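Local structure of putative glucarate dehydratase (Pseudomonas fluorescens, 4IT1) at residues K24-F35 / F50-D61; I204-I212 / G385-C393. The protein probably dehydrates D-glucarate to 5-dehydro-4-deoxy-D-glucarate as a magnesium-dependent member of the mandelate racemase/muconate lactonizing enzyme family. All blocks are in the same frame, centred on the assembly; numbering follows the deposited sequence.

Contact 1. Residues K24-F35 / F50-D61; sequences KITRVTVTPIAF and FALRSIIEIESD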
loop_
_atom_site.group_PDB
_atom_site.type_symbol
_atom_site.label_atom_id
_atom_site.label_comp_id
_atom_site.label_asym_id
_atom_site.label_seq_id
_atom_site.Cartn_x
_atom_site.Cartn_y
_atom_site.Cartn_z
ATOM N N LYS A 24 4.993 -23.737 9.220
ATOM C CA LYS A 24 6.396 -23.445 8.899
ATOM C C LYS A 24 6.912 -24.084 7.610
ATOM O O LYS A 24 6.437 -25.143 7.195
ATOM C CB LYS A 24 7.296 -23.797 10.090
ATOM C CG LYS A 24 7.363 -22.681 11.121
ATOM C CD LYS A 24 7.603 -23.169 12.536
ATOM C CE LYS A 24 7.596 -21.985 13.491
ATOM N NZ LYS A 24 7.754 -22.389 14.914
ATOM N N ILE A 25 7.874 -23.411 6.978
ATOM C CA ILE A 25 8.471 -23.874 5.723
ATOM C C ILE A 25 9.502 -24.962 5.996
ATOM O O ILE A 25 10.337 -24.829 6.895
ATOM C CB ILE A 25 9.161 -22.722 4.954
ATOM C CG1 ILE A 25 8.168 -21.593 4.661
ATOM C CG2 ILE A 25 9.777 -23.229 3.652
ATOM C CD1 ILE A 25 8.824 -20.271 4.319
ATOM N N THR A 26 9.443 -26.030 5.206
ATOM C CA THR A 26 10.376 -27.146 5.355
ATOM C C THR A 26 11.321 -27.306 4.161
ATOM O O THR A 26 12.443 -27.786 4.319
ATOM C CB THR A 26 9.639 -28.487 5.600
ATOM O OG1 THR A 26 8.718 -28.746 4.528
ATOM C CG2 THR A 26 8.892 -28.456 6.929
ATOM N N ARG A 27 10.824 -26.941 2.986
ATOM C CA ARG A 27 11.518 -27.166 1.729
ATOM C C ARG A 27 11.550 -25.933 0.811
ATOM O O ARG A 27 10.561 -25.233 0.679
ATOM C CB ARG A 27 10.837 -28.321 1.008
ATOM C CG ARG A 27 11.754 -29.199 0.196
ATOM C CD ARG A 27 11.519 -28.971 -1.283
ATOM N NE ARG A 27 10.459 -29.817 -1.811
ATOM C CZ ARG A 27 10.645 -30.734 -2.751
ATOM N NH1 ARG A 27 11.850 -30.923 -3.267
ATOM N NH2 ARG A 27 9.627 -31.463 -3.178
ATOM N N VAL A 28 12.687 -25.693 0.166
ATOM C CA VAL A 28 12.801 -24.655 -0.875
ATOM C C VAL A 28 13.590 -25.174 -2.079
ATOM O O VAL A 28 14.669 -25.742 -1.921
ATOM C CB VAL A 28 13.469 -23.362 -0.350
ATOM C CG1 VAL A 28 13.457 -22.284 -1.426
ATOM C CG2 VAL A 28 12.772 -22.844 0.904
ATOM N N THR A 29 13.055 -24.968 -3.279
ATOM C CA THR A 29 13.672 -25.481 -4.499
ATOM C C THR A 29 13.706 -24.433 -5.618
ATOM O O THR A 29 12.693 -24.159 -6.273
ATOM C CB THR A 29 12.984 -26.777 -4.990
ATOM O OG1 THR A 29 13.027 -27.762 -3.952
ATOM C CG2 THR A 29 13.673 -27.334 -6.233
ATOM N N VAL A 30 14.890 -23.863 -5.828
ATOM C CA VAL A 30 15.124 -22.919 -6.912
ATOM C C VAL A 30 15.687 -23.677 -8.113
ATOM O O VAL A 30 16.672 -24.404 -7.995
ATOM C CB VAL A 30 16.087 -21.796 -6.480
ATOM C CG1 VAL A 30 16.093 -20.680 -7.513
ATOM C CG2 VAL A 30 15.697 -21.258 -5.107
ATOM N N THR A 31 15.059 -23.497 -9.269
ATOM C CA THR A 31 15.347 -24.323 -10.429
ATOM C C THR A 31 15.455 -23.481 -11.702
ATOM O O THR A 31 14.453 -22.969 -12.196
ATOM C CB THR A 31 14.279 -25.434 -10.593
ATOM O OG1 THR A 31 14.231 -26.232 -9.401
ATOM C CG2 THR A 31 14.580 -26.326 -11.790
ATOM N N PRO A 32 16.683 -23.323 -12.228
ATOM C CA PRO A 32 16.904 -22.588 -13.479
ATOM C C PRO A 32 16.426 -23.337 -14.721
ATOM O O PRO A 32 16.530 -24.560 -14.777
ATOM C CB PRO A 32 18.424 -22.403 -13.520
ATOM C CG PRO A 32 18.978 -23.415 -12.576
ATOM C CD PRO A 32 17.942 -23.614 -11.518
ATOM N N ILE A 33 15.919 -22.599 -15.709
ATOM C CA ILE A 33 15.379 -23.186 -16.950
ATOM C C ILE A 33 15.625 -22.317 -18.185
ATOM O O ILE A 33 15.910 -21.121 -18.077
ATOM C CB ILE A 33 13.849 -23.454 -16.872
ATOM C CG1 ILE A 33 13.078 -22.163 -16.573
ATOM C CG2 ILE A 33 13.517 -24.537 -15.848
ATOM C CD1 ILE A 33 11.799 -22.026 -17.366
ATOM N N ALA A 34 15.484 -22.913 -19.364
ATOM C CA ALA A 34 15.576 -22.146 -20.600
ATOM C C ALA A 34 14.542 -22.605 -21.606
ATOM O O ALA A 34 14.241 -23.794 -21.698
ATOM C CB ALA A 34 16.974 -22.238 -21.196
ATOM N N PHE A 35 14.011 -21.658 -22.368
ATOM C CA PHE A 35 12.995 -21.975 -23.356
ATOM C C PHE A 35 13.292 -21.292 -24.673
ATOM O O PHE A 35 13.901 -20.219 -24.703
ATOM C CB PHE A 35 11.589 -21.608 -22.851
ATOM C CG PHE A 35 11.520 -20.296 -22.109
ATOM C CD1 PHE A 35 11.466 -19.086 -22.800
ATOM C CD2 PHE A 35 11.489 -20.274 -20.716
ATOM C CE1 PHE A 35 11.395 -17.879 -22.117
ATOM C CE2 PHE A 35 11.417 -19.074 -20.027
ATOM C CZ PHE A 35 11.368 -17.874 -20.731
ATOM N N PHE A 50 17.627 -18.752 -27.006
ATOM C CA PHE A 50 17.095 -19.165 -25.704
ATOM C C PHE A 50 16.959 -17.990 -24.749
ATOM O O PHE A 50 17.597 -16.954 -24.930
ATOM C CB PHE A 50 17.922 -20.298 -25.089
ATOM C CG PHE A 50 18.000 -21.513 -25.966
ATOM C CD1 PHE A 50 17.005 -22.488 -25.916
ATOM C CD2 PHE A 50 19.045 -21.668 -26.876
ATOM C CE1 PHE A 50 17.064 -23.603 -26.743
ATOM C CE2 PHE A 50 19.109 -22.782 -27.704
ATOM C CZ PHE A 50 18.116 -23.752 -27.637
ATOM N N ALA A 51 16.097 -18.165 -23.750
ATOM C CA ALA A 51 15.870 -17.167 -22.717
ATOM C C ALA A 51 15.749 -17.875 -21.373
ATOM O O ALA A 51 15.212 -18.981 -21.295
ATOM C CB ALA A 51 14.621 -16.351 -23.028
ATOM N N LEU A 52 16.254 -17.238 -20.322
ATOM C CA LEU A 52 16.381 -17.865 -19.009
ATOM C C LEU A 52 15.282 -17.441 -18.036
ATOM O O LEU A 52 14.579 -16.451 -18.267
ATOM C CB LEU A 52 17.754 -17.549 -18.407
ATOM C CG LEU A 52 18.970 -17.592 -19.346
ATOM C CD1 LEU A 52 20.236 -17.129 -18.631
ATOM C CD2 LEU A 52 19.152 -18.979 -19.952
ATOM N N ARG A 53 15.151 -18.197 -16.946
ATOM C CA ARG A 53 14.095 -18.007 -15.959
ATOM C C ARG A 53 14.384 -18.933 -14.795
ATOM O O ARG A 53 15.065 -19.937 -14.967
ATOM C CB ARG A 53 12.725 -18.358 -16.563
ATOM C CG ARG A 53 11.542 -17.636 -15.935
ATOM C CD ARG A 53 11.348 -16.242 -16.525
ATOM N NE ARG A 53 10.399 -15.457 -15.737
ATOM C CZ ARG A 53 10.254 -14.137 -15.820
ATOM N NH1 ARG A 53 10.998 -13.427 -16.657
ATOM N NH2 ARG A 53 9.361 -13.525 -15.053
ATOM N N SER A 54 13.881 -18.596 -13.614
ATOM C CA SER A 54 14.019 -19.470 -12.456
ATOM C C SER A 54 12.658 -19.775 -11.829
ATOM O O SER A 54 11.790 -18.899 -11.746
ATOM C CB SER A 54 14.953 -18.856 -11.422
ATOM O OG SER A 54 14.398 -17.666 -10.901
ATOM N N ILE A 55 12.491 -21.024 -11.397
ATOM C CA ILE A 55 11.240 -21.514 -10.826
ATOM C C ILE A 55 11.454 -21.832 -9.350
ATOM O O ILE A 55 12.388 -22.549 -8.986
ATOM C CB ILE A 55 10.744 -22.771 -11.572
ATOM C CG1 ILE A 55 10.838 -22.584 -13.096
ATOM C CG2 ILE A 55 9.331 -23.155 -11.131
ATOM C CD1 ILE A 55 9.824 -21.634 -13.701
ATOM N N ILE A 56 10.589 -21.281 -8.504
ATOM C CA ILE A 56 10.682 -21.456 -7.057
ATOM C C ILE A 56 9.579 -22.391 -6.541
ATOM O O ILE A 56 8.406 -22.215 -6.862
ATOM C CB ILE A 56 10.603 -20.095 -6.319
ATOM C CG1 ILE A 56 11.749 -19.162 -6.735
ATOM C CG2 ILE A 56 10.640 -20.291 -4.811
ATOM C CD1 ILE A 56 11.509 -18.398 -8.022
ATOM N N GLU A 57 9.976 -23.388 -5.753
ATOM C CA GLU A 57 9.043 -24.270 -5.048
ATOM C C GLU A 57 9.202 -24.091 -3.548
ATOM O O GLU A 57 10.311 -24.159 -3.025
ATOM C CB GLU A 57 9.319 -25.733 -5.388
ATOM C CG GLU A 57 8.204 -26.453 -6.127
ATOM C CD GLU A 57 8.342 -27.972 -6.082
ATOM O OE1 GLU A 57 7.398 -28.662 -6.516
ATOM O OE2 GLU A 57 9.385 -28.484 -5.611
ATOM N N ILE A 58 8.092 -23.853 -2.862
ATOM C CA ILE A 58 8.082 -23.825 -1.404
ATOM C C ILE A 58 7.176 -24.951 -0.908
ATOM O O ILE A 58 6.184 -25.288 -1.554
ATOM C CB ILE A 58 7.596 -22.463 -0.855
ATOM C CG1 ILE A 58 8.410 -21.308 -1.455
ATOM C CG2 ILE A 58 7.630 -22.428 0.671
ATOM C CD1 ILE A 58 9.865 -21.258 -1.037
ATOM N N GLU A 59 7.538 -25.541 0.226
ATOM C CA GLU A 59 6.720 -26.567 0.851
ATOM C C GLU A 59 6.683 -26.327 2.352
ATOM O O GLU A 59 7.659 -25.856 2.952
ATOM C CB GLU A 59 7.249 -27.970 0.529
ATOM C CG GLU A 59 6.256 -29.100 0.788
ATOM C CD GLU A 59 6.920 -30.464 0.907
ATOM O OE1 GLU A 59 6.605 -31.353 0.086
ATOM O OE2 GLU A 59 7.756 -30.647 1.821
ATOM N N SER A 60 5.541 -26.653 2.945
ATOM C CA SER A 60 5.299 -26.440 4.364
ATOM C C SER A 60 5.229 -27.771 5.106
ATOM O O SER A 60 5.095 -28.825 4.475
ATOM C CB SER A 60 3.987 -25.680 4.533
ATOM O OG SER A 60 2.974 -26.234 3.700
ATOM N N ASP A 61 5.304 -27.715 6.438
ATOM C CA ASP A 61 5.230 -28.911 7.294
ATOM C C ASP A 61 3.925 -29.713 7.159
ATOM O O ASP A 61 3.887 -30.900 7.487
ATOM C CB ASP A 61 5.495 -28.556 8.770
ATOM C CG ASP A 61 4.522 -27.517 9.325
ATOM O OD1 ASP A 61 3.467 -27.253 8.703
ATOM O OD2 ASP A 61 4.816 -26.962 10.409
#
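Phe35 and Ala51 meet at the tightly packed end of this antiparallel strand pair. Ala51 O lies over the centre of one face of the Phe35 ring, 3.8 Å above its plane, and also accepts the Phe35 backbone N-H. A chi1 of 41° sets the ring between the backbone N and the carbonyl carbon, which folds it back over the neighbouring strand. Phe35 CE1 then touches Ala51 CB at 3.7 Å, and Phe35 CE2 reaches Arg53 CB at 3.8 Å. An alanine here is likely to leave the Ala51 carbonyl, Ala51 CB and Arg53 CB without this cover. The Arg53 guanidinium leads away to a salt bridge with Glu69 and a hydrogen bond with Ser350. Strands 25-36 and 50-60 begin the three-stranded sheet of the N-terminal capping domain of the enolase superfamily. On the face of Val28, Val30 and Ile58, Ile58 CD1 packs 3.8 Å from Val28 CG1, and helices 74-87 and 128-148 cover this side. The face that carries Phe35 becomes looser and more polar toward Arg27. Glu57 OE2 sits over the Arg27 guanidinium face, 3.9 Å from Arg27 NH2, a long salt bridge by charge alone, since no N-H points at the oxygen. At the exposed end Thr26 and Arg27 both face Glu59, a classic beta bulge. Thr26 N donates to Glu59 O at 2.9 Å, and Arg27 N does so weakly.

Contact 2. Residues I204-I212 / G385-C393; sequences IEAYGFKSI and GKLPIVDGC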
loop_
_atom_site.group_PDB
_atom_site.type_symbol
_atom_site.label_atom_id
_atom_site.label_comp_id
_atom_site.label_asym_id
_atom_site.label_seq_id
_atom_site.Cartn_x
_atom_site.Cartn_y
_atom_site.Cartn_z
ATOM N N ILE A 204 -4.747 -12.316 -32.601
ATOM C CA ILE A 204 -6.154 -11.961 -32.375
ATOM C C ILE A 204 -7.080 -13.163 -32.609
ATOM O O ILE A 204 -7.943 -13.447 -31.781
ATOM C CB ILE A 204 -6.583 -10.730 -33.213
ATOM C CG1 ILE A 204 -5.796 -9.488 -32.764
ATOM C CG2 ILE A 204 -8.088 -10.494 -33.105
ATOM C CD1 ILE A 204 -5.987 -8.261 -33.630
ATOM N N GLU A 205 -6.881 -13.868 -33.725
ATOM C CA GLU A 205 -7.591 -15.123 -34.005
ATOM C C GLU A 205 -7.445 -16.136 -32.862
ATOM O O GLU A 205 -8.437 -16.710 -32.404
ATOM C CB GLU A 205 -7.120 -15.719 -35.348
ATOM C CG GLU A 205 -7.204 -17.242 -35.487
ATOM C CD GLU A 205 -8.611 -17.762 -35.746
ATOM O OE1 GLU A 205 -8.981 -18.800 -35.152
ATOM O OE2 GLU A 205 -9.348 -17.146 -36.547
ATOM N N ALA A 206 -6.215 -16.325 -32.386
ATOM C CA ALA A 206 -5.913 -17.391 -31.434
ATOM C C ALA A 206 -6.312 -17.065 -30.004
ATOM O O ALA A 206 -6.635 -17.969 -29.233
ATOM C CB ALA A 206 -4.437 -17.765 -31.503
ATOM N N TYR A 207 -6.292 -15.784 -29.646
ATOM C CA TYR A 207 -6.428 -15.397 -28.239
ATOM C C TYR A 207 -7.511 -14.350 -27.965
ATOM O O TYR A 207 -7.949 -14.191 -26.822
ATOM C CB TYR A 207 -5.077 -14.916 -27.691
ATOM C CG TYR A 207 -3.968 -15.947 -27.762
ATOM C CD1 TYR A 207 -3.848 -16.944 -26.787
ATOM C CD2 TYR A 207 -3.028 -15.920 -28.799
ATOM C CE1 TYR A 207 -2.832 -17.888 -26.850
ATOM C CE2 TYR A 207 -2.010 -16.861 -28.871
ATOM C CZ TYR A 207 -1.915 -17.841 -27.895
ATOM O OH TYR A 207 -0.905 -18.773 -27.959
ATOM N N GLY A 208 -7.923 -13.635 -29.010
ATOM C CA GLY A 208 -8.996 -12.645 -28.905
ATOM C C GLY A 208 -8.630 -11.346 -28.207
ATOM O O GLY A 208 -9.472 -10.746 -27.540
ATOM N N PHE A 209 -7.379 -10.910 -28.360
ATOM C CA PHE A 209 -6.914 -9.650 -27.777
ATOM C C PHE A 209 -7.680 -8.463 -28.370
ATOM O O PHE A 209 -7.917 -8.406 -29.586
ATOM C CB PHE A 209 -5.400 -9.459 -28.003
ATOM C CG PHE A 209 -4.523 -10.469 -27.291
ATOM C CD1 PHE A 209 -4.609 -10.649 -25.918
ATOM C CD2 PHE A 209 -3.585 -11.216 -28.000
ATOM C CE1 PHE A 209 -3.800 -11.573 -25.266
ATOM C CE2 PHE A 209 -2.759 -12.134 -27.354
ATOM C CZ PHE A 209 -2.870 -12.314 -25.984
ATOM N N LYS A 210 -8.055 -7.515 -27.511
ATOM C CA LYS A 210 -8.841 -6.350 -27.939
ATOM C C LYS A 210 -8.016 -5.069 -28.079
ATOM O O LYS A 210 -8.549 -4.017 -28.426
ATOM C CB LYS A 210 -10.047 -6.139 -27.015
ATOM C CG LYS A 210 -11.149 -7.171 -27.218
ATOM C CD LYS A 210 -12.268 -7.036 -26.196
ATOM C CE LYS A 210 -13.285 -8.154 -26.364
ATOM N NZ LYS A 210 -14.404 -8.043 -25.389
ATOM N N SER A 211 -6.710 -5.175 -27.827
ATOM C CA SER A 211 -5.780 -4.052 -27.985
ATOM C C SER A 211 -4.417 -4.527 -28.482
ATOM O O SER A 211 -4.070 -5.699 -28.333
ATOM C CB SER A 211 -5.632 -3.291 -26.671
ATOM O OG SER A 211 -5.389 -4.182 -25.604
ATOM N N ILE A 212 -3.648 -3.616 -29.076
ATOM C CA ILE A 212 -2.352 -3.971 -29.664
ATOM C C ILE A 212 -1.185 -3.074 -29.199
ATOM O O ILE A 212 -1.278 -1.832 -29.231
ATOM C CB ILE A 212 -2.414 -3.971 -31.210
ATOM C CG1 ILE A 212 -3.549 -4.874 -31.720
ATOM C CG2 ILE A 212 -1.091 -4.440 -31.790
ATOM C CD1 ILE A 212 -3.948 -4.619 -33.164
ATOM N N GLY A 385 -0.084 -27.667 -19.746
ATOM C CA GLY A 385 0.680 -26.868 -20.704
ATOM C C GLY A 385 0.280 -25.406 -20.633
ATOM O O GLY A 385 0.030 -24.877 -19.541
ATOM N N LYS A 386 0.199 -24.758 -21.795
ATOM C CA LYS A 386 -0.084 -23.319 -21.854
ATOM C C LYS A 386 -1.485 -22.935 -21.368
ATOM O O LYS A 386 -2.495 -23.504 -21.798
ATOM C CB LYS A 386 0.202 -22.731 -23.244
ATOM C CG LYS A 386 1.666 -22.359 -23.454
ATOM C CD LYS A 386 1.835 -20.983 -24.086
ATOM C CE LYS A 386 1.407 -20.970 -25.547
ATOM N NZ LYS A 386 1.755 -19.678 -26.201
ATOM N N LEU A 387 -1.510 -21.967 -20.454
ATOM C CA LEU A 387 -2.734 -21.384 -19.921
ATOM C C LEU A 387 -3.604 -20.764 -21.005
ATOM O O LEU A 387 -3.083 -20.273 -22.014
ATOM C CB LEU A 387 -2.391 -20.330 -18.873
ATOM C CG LEU A 387 -2.510 -20.749 -17.408
ATOM C CD1 LEU A 387 -2.564 -22.262 -17.227
ATOM C CD2 LEU A 387 -1.381 -20.121 -16.603
ATOM N N PRO A 388 -4.934 -20.787 -20.799
ATOM C CA PRO A 388 -5.847 -20.269 -21.812
ATOM C C PRO A 388 -5.963 -18.755 -21.746
ATOM O O PRO A 388 -5.970 -18.179 -20.656
ATOM C CB PRO A 388 -7.198 -20.917 -21.443
ATOM C CG PRO A 388 -6.940 -21.795 -20.251
ATOM C CD PRO A 388 -5.664 -21.313 -19.634
ATOM N N ILE A 389 -6.036 -18.122 -22.909
ATOM C CA ILE A 389 -6.384 -16.709 -22.991
ATOM C C ILE A 389 -7.600 -16.560 -23.900
ATOM O O ILE A 389 -7.490 -16.590 -25.136
ATOM C CB ILE A 389 -5.206 -15.826 -23.468
ATOM C CG1 ILE A 389 -4.017 -15.956 -22.503
ATOM C CG2 ILE A 389 -5.649 -14.373 -23.573
ATOM C CD1 ILE A 389 -2.716 -15.380 -23.026
ATOM N N VAL A 390 -8.758 -16.414 -23.265
ATOM C CA VAL A 390 -10.025 -16.365 -23.977
ATOM C C VAL A 390 -10.538 -14.932 -24.030
ATOM O O VAL A 390 -10.697 -14.282 -22.990
ATOM C CB VAL A 390 -11.103 -17.259 -23.323
ATOM C CG1 VAL A 390 -12.119 -17.682 -24.373
ATOM C CG2 VAL A 390 -10.490 -18.475 -22.626
ATOM N N ASP A 391 -10.806 -14.466 -25.251
ATOM C CA ASP A 391 -11.283 -13.102 -25.532
ATOM C C ASP A 391 -10.283 -12.031 -25.076
ATOM O O ASP A 391 -10.667 -10.921 -24.688
ATOM C CB ASP A 391 -12.682 -12.860 -24.936
ATOM C CG ASP A 391 -13.730 -13.823 -25.482
ATOM O OD1 ASP A 391 -13.932 -13.868 -26.718
ATOM O OD2 ASP A 391 -14.362 -14.530 -24.666
ATOM N N GLY A 392 -8.999 -12.376 -25.153
ATOM C CA GLY A 392 -7.921 -11.495 -24.721
ATOM C C GLY A 392 -7.881 -11.295 -23.220
ATOM O O GLY A 392 -7.472 -10.237 -22.748
ATOM N N CYS A 393 -8.301 -12.315 -22.474
ATOM C CA CYS A 393 -8.366 -12.233 -21.019
ATOM C C CYS A 393 -7.880 -13.494 -20.327
ATOM O O CYS A 393 -7.843 -14.572 -20.916
ATOM C CB CYS A 393 -9.796 -11.943 -20.549
ATOM S SG CYS A 393 -10.355 -10.236 -20.740
#
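Tyr207 and Gly392 form the main hydrogen bond between the end of helix 193-207 and the loop before strand 393-395. Gly392 N donates to Tyr207 O at 2.7 Å. The angle at the hydrogen is 147°. A second, weak bond runs from Lys386 NZ to Tyr207 OH at 3.3 Å. The two side chains cross there at about a right angle. The lysine chain bends at chi2 and chi3 to bring NZ to the hydroxyl, and the same NZ also bonds the carbonyls of Tyr372 and Gln375.

The apolar contacts centre on Ile389, away from the annotated sites. Ile389 CB lies 3.8 Å from Tyr207 CD1. With chi1 -60°, CG2 is anti to the backbone N, which turns it to Phe209. Ile389 CG2 reaches Phe209 CE1 at 3.8 Å. Phe209 CD1 also rests 3.6 Å from Gly392 CA. Beyond the loop, the Phe209 ring packs on Phe166 and Ala168 of strand 163-170.

Two glycines suit the close backbone approach. Gly208 leaves the helix with positive phi, and Gly392 also has positive phi. Phe209 CA and Gly392 CA are 3.7 Å apart, and a CB on either glycine would clash with the opposite segment. The contact belongs to the C-terminal barrel domain of the enolase superfamily, at a beta-alpha-beta crossover in which strand 163-170, helix 193-207 and the parallel neighbouring strand 212-215 follow one another.

From the N terminus, contact 1 comes first. It pairs strands 25-36 and 50-60 and closes a short loop of 14 residues. The chain then runs through the helices of the N-terminal domain and enters the barrel domain. Contact 2 opens at the end of helix 193-207 and closes only at 385-393, after 172 intervening residues that include most of the barrel strands. The two contacts follow in series and neither nest nor cross. The centres of contacts 1 and 2 lie about 27 Å apart. The nearest atoms of contacts 1 and 2 are about 10 Å apart. Contact 1 joins two strands of the capping domain, while contact 2 ties an early helix of the barrel domain to the loop that leads into strand 393-395.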